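Local atomic coordinates of titin (Homo sapiens, PDB entry 3LCY), a protein that forms giant elastic filaments in striated muscle, here represented by two A-band immunoglobulin domains that probably serve as a scaffold for protein binding. Residues G5-K15 with L27-P35. Sequence-based numbering, arbitrary orientation.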
ATOM      1  N   GLY A   5     -10.943 -40.045   7.139  1.00100.56           N
ATOM      2  CA  GLY A   5     -10.355 -38.878   7.732  1.00 93.07           C
ATOM      3  C   GLY A   5     -11.304 -37.804   7.293  1.00 86.68           C
ATOM      4  O   GLY A   5     -12.087 -38.015   6.375  1.00 88.64           O
ATOM      5  N   GLU A   6     -11.248 -36.662   7.944  1.00 78.02           N
ATOM      6  CA  GLU A   6     -12.121 -35.582   7.582  1.00 73.76           C
ATOM      7  C   GLU A   6     -11.234 -34.535   6.957  1.00 70.02           C
ATOM      8  O   GLU A   6     -10.215 -34.166   7.524  1.00 70.72           O
ATOM      9  CB  GLU A   6     -12.826 -35.057   8.821  1.00 72.78           C
ATOM     10  CG  GLU A   6     -13.332 -36.170   9.709  1.00 73.58           C
ATOM     11  CD  GLU A   6     -14.241 -35.687  10.810  1.00 75.30           C
ATOM     12  OE1 GLU A   6     -14.360 -36.393  11.833  1.00 74.39           O
ATOM     13  OE2 GLU A   6     -14.838 -34.609  10.659  1.00 77.06           O
ATOM     14  N   ALA A   7     -11.620 -34.061   5.780  1.00 64.52           N
ATOM     15  CA  ALA A   7     -10.847 -33.051   5.082  1.00 57.41           C
ATOM     16  C   ALA A   7     -10.985 -31.809   5.916  1.00 51.78           C
ATOM     17  O   ALA A   7     -11.937 -31.669   6.662  1.00 51.45           O
ATOM     18  CB  ALA A   7     -11.384 -32.825   3.699  1.00 58.22           C
ATOM     19  N   PRO A   8     -10.035 -30.903   5.803  1.00 47.53           N
ATOM     20  CA  PRO A   8     -10.111 -29.684   6.599  1.00 43.77           C
ATOM     21  C   PRO A   8     -11.398 -28.910   6.333  1.00 45.26           C
ATOM     22  O   PRO A   8     -11.771 -28.660   5.199  1.00 48.65           O
ATOM     23  CB  PRO A   8      -8.904 -28.890   6.114  1.00 42.36           C
ATOM     24  CG  PRO A   8      -7.991 -29.883   5.588  1.00 45.72           C
ATOM     25  CD  PRO A   8      -8.833 -30.929   4.966  1.00 47.53           C
ATOM     26  N   GLY A   9     -12.058 -28.532   7.415  1.00 42.68           N
ATOM     27  CA  GLY A   9     -13.298 -27.793   7.360  1.00 41.11           C
ATOM     28  C   GLY A   9     -13.136 -26.462   8.045  1.00 40.09           C
ATOM     29  O   GLY A   9     -12.531 -26.374   9.098  1.00 39.39           O
ATOM     30  N   ILE A  10     -13.671 -25.420   7.441  1.00 38.39           N
ATOM     31  CA  ILE A  10     -13.559 -24.102   8.020  1.00 36.65           C
ATOM     32  C   ILE A  10     -14.615 -23.872   9.087  1.00 35.55           C
ATOM     33  O   ILE A  10     -15.792 -23.999   8.829  1.00 30.96           O
ATOM     34  CB  ILE A  10     -13.654 -23.031   6.917  1.00 36.05           C
ATOM     35  CG1 ILE A  10     -12.427 -23.119   6.011  1.00 34.97           C
ATOM     36  CG2 ILE A  10     -13.766 -21.656   7.507  1.00 30.34           C
ATOM     37  CD1 ILE A  10     -12.630 -22.588   4.641  1.00 33.78           C
ATOM     38  N   ARG A  11     -14.172 -23.537  10.298  1.00 39.30           N
ATOM     39  CA  ARG A  11     -15.076 -23.238  11.404  1.00 40.50           C
ATOM     40  C   ARG A  11     -15.275 -21.739  11.432  1.00 37.29           C
ATOM     41  O   ARG A  11     -16.382 -21.251  11.524  1.00 40.43           O
ATOM     42  CB  ARG A  11     -14.508 -23.723  12.723  1.00 42.09           C
ATOM     43  CG  ARG A  11     -14.693 -25.184  12.938  1.00 44.65           C
ATOM     44  CD  ARG A  11     -16.092 -25.473  13.392  1.00 49.23           C
ATOM     45  NE  ARG A  11     -16.377 -26.897  13.414  1.00 52.97           N
ATOM     46  CZ  ARG A  11     -16.106 -27.700  14.431  1.00 57.62           C
ATOM     47  NH1 ARG A  11     -15.519 -27.238  15.517  1.00 56.79           N
ATOM     48  NH2 ARG A  11     -16.412 -28.974  14.356  1.00 62.14           N
ATOM     49  N   LYS A  12     -14.173 -21.022  11.334  1.00 35.29           N
ATOM     50  CA  LYS A  12     -14.162 -19.584  11.254  1.00 33.03           C
ATOM     51  C   LYS A  12     -13.262 -19.243  10.089  1.00 29.40           C
ATOM     52  O   LYS A  12     -12.117 -19.630  10.056  1.00 27.29           O
ATOM     53  CB  LYS A  12     -13.627 -18.991  12.550  1.00 36.45           C
ATOM     54  CG  LYS A  12     -13.561 -17.484  12.594  1.00 41.95           C
ATOM     55  CD  LYS A  12     -12.173 -16.970  12.242  1.00 46.56           C
ATOM     56  CE  LYS A  12     -12.167 -15.459  12.071  1.00 48.95           C
ATOM     57  NZ  LYS A  12     -10.862 -14.933  11.630  1.00 46.73           N
ATOM     58  N   GLU A  13     -13.797 -18.542   9.110  1.00 31.23           N
ATOM     59  CA  GLU A  13     -13.019 -18.129   7.960  1.00 32.20           C
ATOM     60  C   GLU A  13     -12.223 -16.876   8.264  1.00 26.36           C
ATOM     61  O   GLU A  13     -12.532 -16.156   9.186  1.00 28.54           O
ATOM     62  CB  GLU A  13     -13.922 -17.907   6.764  1.00 35.39           C
ATOM     63  CG  GLU A  13     -14.852 -16.757   6.908  1.00 41.15           C
ATOM     64  CD  GLU A  13     -15.620 -16.525   5.660  1.00 50.97           C
ATOM     65  OE1 GLU A  13     -16.043 -17.517   5.050  1.00 54.62           O
ATOM     66  OE2 GLU A  13     -15.792 -15.360   5.275  1.00 55.03           O
ATOM     67  N   MET A  14     -11.204 -16.613   7.473  1.00 24.72           N
ATOM     68  CA  MET A  14     -10.395 -15.430   7.674  1.00 23.49           C
ATOM     69  C   MET A  14     -11.190 -14.168   7.447  1.00 23.59           C
ATOM     70  O   MET A  14     -12.060 -14.114   6.602  1.00 23.69           O
ATOM     71  CB  MET A  14      -9.174 -15.440   6.772  1.00 25.51           C
ATOM     72  CG  MET A  14      -8.086 -16.334   7.251  1.00 24.18           C
ATOM     73  SD  MET A  14      -6.602 -16.073   6.339  1.00 45.25           S
ATOM     74  CE  MET A  14      -5.812 -14.856   7.347  1.00 69.20           C
ATOM     75  N   LYS A  15     -10.873 -13.153   8.227  1.00 21.41           N
ATOM     76  CA  LYS A  15     -11.558 -11.894   8.153  1.00 21.33           C
ATOM     77  C   LYS A  15     -10.587 -10.787   7.875  1.00 20.09           C
ATOM     78  O   LYS A  15      -9.419 -10.881   8.182  1.00 21.34           O
ATOM     79  CB  LYS A  15     -12.241 -11.592   9.479  1.00 23.90           C
ATOM     80  CG  LYS A  15     -13.294 -12.556   9.864  1.00 29.96           C
ATOM     81  CD  LYS A  15     -14.479 -12.472   8.953  1.00 36.55           C
ATOM     82  CE  LYS A  15     -15.420 -13.610   9.229  1.00 40.40           C
ATOM     83  NZ  LYS A  15     -16.719 -13.414   8.570  1.00 41.03           N
ATOM     84  N   LEU A  27      -3.668 -12.299  11.508  1.00 24.60           N
ATOM     85  CA  LEU A  27      -4.680 -12.866  10.627  1.00 23.81           C
ATOM     86  C   LEU A  27      -4.961 -14.299  11.055  1.00 26.60           C
ATOM     87  O   LEU A  27      -4.086 -15.162  10.978  1.00 30.16           O
ATOM     88  CB  LEU A  27      -4.226 -12.821   9.168  1.00 26.36           C
ATOM     89  CG  LEU A  27      -3.909 -11.435   8.600  1.00 31.53           C
ATOM     90  CD1 LEU A  27      -2.404 -11.233   8.480  1.00 31.44           C
ATOM     91  CD2 LEU A  27      -4.587 -11.237   7.251  1.00 31.79           C
ATOM     92  N   SER A  28      -6.180 -14.553  11.515  1.00 25.71           N
ATOM     93  CA  SER A  28      -6.508 -15.851  12.089  1.00 30.42           C
ATOM     94  C   SER A  28      -7.702 -16.529  11.425  1.00 31.87           C
ATOM     95  O   SER A  28      -8.537 -15.877  10.797  1.00 32.11           O
ATOM     96  CB  SER A  28      -6.758 -15.714  13.592  1.00 30.26           C
ATOM     97  OG  SER A  28      -6.995 -16.975  14.190  1.00 37.68           O
ATOM     98  N   CYS A  29      -7.774 -17.847  11.578  1.00 28.59           N
ATOM     99  CA  CYS A  29      -8.888 -18.631  11.064  1.00 28.71           C
ATOM    100  C   CYS A  29      -8.939 -19.980  11.772  1.00 30.94           C
ATOM    101  O   CYS A  29      -7.933 -20.446  12.310  1.00 27.98           O
ATOM    102  CB  CYS A  29      -8.754 -18.836   9.554  1.00 27.24           C
ATOM    103  SG  CYS A  29      -7.362 -19.879   9.069  1.00 26.75           S
ATOM    104  N   GLN A  30     -10.074 -20.660  11.758  1.00 31.61           N
ATOM    105  CA  GLN A  30     -10.184 -21.993  12.307  1.00 30.37           C
ATOM    106  C   GLN A  30     -10.540 -23.028  11.298  1.00 31.02           C
ATOM    107  O   GLN A  30     -11.552 -22.955  10.703  1.00 32.50           O
ATOM    108  CB  GLN A  30     -11.265 -22.028  13.333  1.00 33.39           C
ATOM    109  CG  GLN A  30     -11.234 -20.947  14.253  1.00 38.27           C
ATOM    110  CD  GLN A  30     -11.768 -21.358  15.533  1.00 48.19           C
ATOM    111  OE1 GLN A  30     -12.210 -22.459  15.685  1.00 49.95           O
ATOM    112  NE2 GLN A  30     -11.724 -20.486  16.486  1.00 54.16           N
ATOM    113  N   ILE A  31      -9.697 -24.021  11.157  1.00 30.49           N
ATOM    114  CA  ILE A  31      -9.904 -25.133  10.272  1.00 28.09           C
ATOM    115  C   ILE A  31      -9.643 -26.443  10.988  1.00 34.74           C
ATOM    116  O   ILE A  31      -8.635 -26.634  11.592  1.00 36.82           O
ATOM    117  CB  ILE A  31      -9.001 -25.027   9.082  1.00 26.85           C
ATOM    118  CG1 ILE A  31      -9.149 -23.663   8.437  1.00 24.78           C
ATOM    119  CG2 ILE A  31      -9.320 -26.062   8.113  1.00 24.85           C
ATOM    120  CD1 ILE A  31      -8.038 -23.253   7.579  1.00 23.12           C
ATOM    121  N   VAL A  32     -10.612 -27.342  10.919  1.00 39.87           N
ATOM    122  CA  VAL A  32     -10.509 -28.624  11.589  1.00 40.96           C
ATOM    123  C   VAL A  32     -10.526 -29.808  10.638  1.00 46.47           C
ATOM    124  O   VAL A  32     -11.293 -29.838   9.686  1.00 51.09           O
ATOM    125  CB  VAL A  32     -11.633 -28.781  12.620  1.00 39.38           C
ATOM    126  CG1 VAL A  32     -11.432 -27.813  13.762  1.00 38.18           C
ATOM    127  CG2 VAL A  32     -12.970 -28.537  11.971  1.00 38.13           C
ATOM    128  N   GLY A  33      -9.662 -30.781  10.904  1.00 48.03           N
ATOM    129  CA  GLY A  33      -9.569 -31.972  10.090  1.00 48.65           C
ATOM    130  C   GLY A  33      -8.957 -33.110  10.850  1.00 48.84           C
ATOM    131  O   GLY A  33      -8.338 -32.881  11.841  1.00 49.70           O
ATOM    132  N   ARG A  34      -9.155 -34.332  10.393  1.00 51.15           N
ATOM    133  CA  ARG A  34      -8.498 -35.499  10.932  1.00 51.19           C
ATOM    134  C   ARG A  34      -7.993 -36.238   9.760  1.00 48.51           C
ATOM    135  O   ARG A  34      -8.747 -36.642   8.940  1.00 50.61           O
ATOM    136  CB  ARG A  34      -9.483 -36.367  11.631  1.00 56.90           C
ATOM    137  CG  ARG A  34     -10.000 -35.814  12.894  1.00 62.91           C
ATOM    138  CD  ARG A  34     -11.376 -36.327  13.131  1.00 72.64           C
ATOM    139  NE  ARG A  34     -11.966 -35.808  14.339  1.00 79.06           N
ATOM    140  CZ  ARG A  34     -12.253 -36.552  15.393  1.00 83.59           C
ATOM    141  NH1 ARG A  34     -11.997 -37.852  15.371  1.00 83.86           N
ATOM    142  NH2 ARG A  34     -12.797 -36.003  16.464  1.00 86.20           N
ATOM    143  N   PRO A  35      -6.703 -36.406   9.655  1.00 46.95           N
ATOM    144  CA  PRO A  35      -5.752 -35.963  10.646  1.00 47.47           C
ATOM    145  C   PRO A  35      -5.719 -34.447  10.728  1.00 47.63           C
ATOM    146  O   PRO A  35      -6.302 -33.797   9.922  1.00 47.90           O
ATOM    147  CB  PRO A  35      -4.447 -36.503  10.099  1.00 45.61           C
ATOM    148  CG  PRO A  35      -4.685 -36.833   8.789  1.00 45.67           C
ATOM    149  CD  PRO A  35      -6.054 -37.236   8.656  1.00 45.17           C
TER
HETATM  150  O   HOH W   1      -8.501 -12.825  10.334  1.00 30.00           O
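V32 and G9 form a hydrogen-bonded pair between strand 6-10 and strand 27-34, which run antiparallel: V32 N donates to G9 O (2.8 Å) and V32 O accepts from G9 N (2.7 Å). V32 CG2 lies over one face of the R11 guanidinium, offset toward the rim, and the two side chains cross at about a right angle. R11 reaches there because its chain bends at chi2 (-79°). R11 N and, more weakly, K12 N both donate to Q30 O, at 2.7 and 3.3 Å. This is a classic beta bulge, and the chain turns a corner there. Beyond it, M14 lays CG against C29 CB (3.5 Å), and both side chains touch C80 in the interior of the immunoglobulin sandwich. P8 CB meets I31 CG2 (3.5 Å), and both side chains touch A82 and V89. K12 bends at chi2 (-97°), its CD passes C29 CA, and NZ donates to S28 O (2.6 Å) from above the carbonyl plane. One water accepts from both K15 N and S28 N. At the far end, R34 and E6 pair through their backbones and lie side by side. E6 OE1 sits 3.5 Å from R34 NE, well out of the guanidinium plane. E6 is poorly ordered, so this salt bridge is probably loose. Seven backbone hydrogen bonds, one weak, thus join the segments, with P8, I31, M14 and C29 packed inward and E6, R34, K12, Q30 and V32 on the other face.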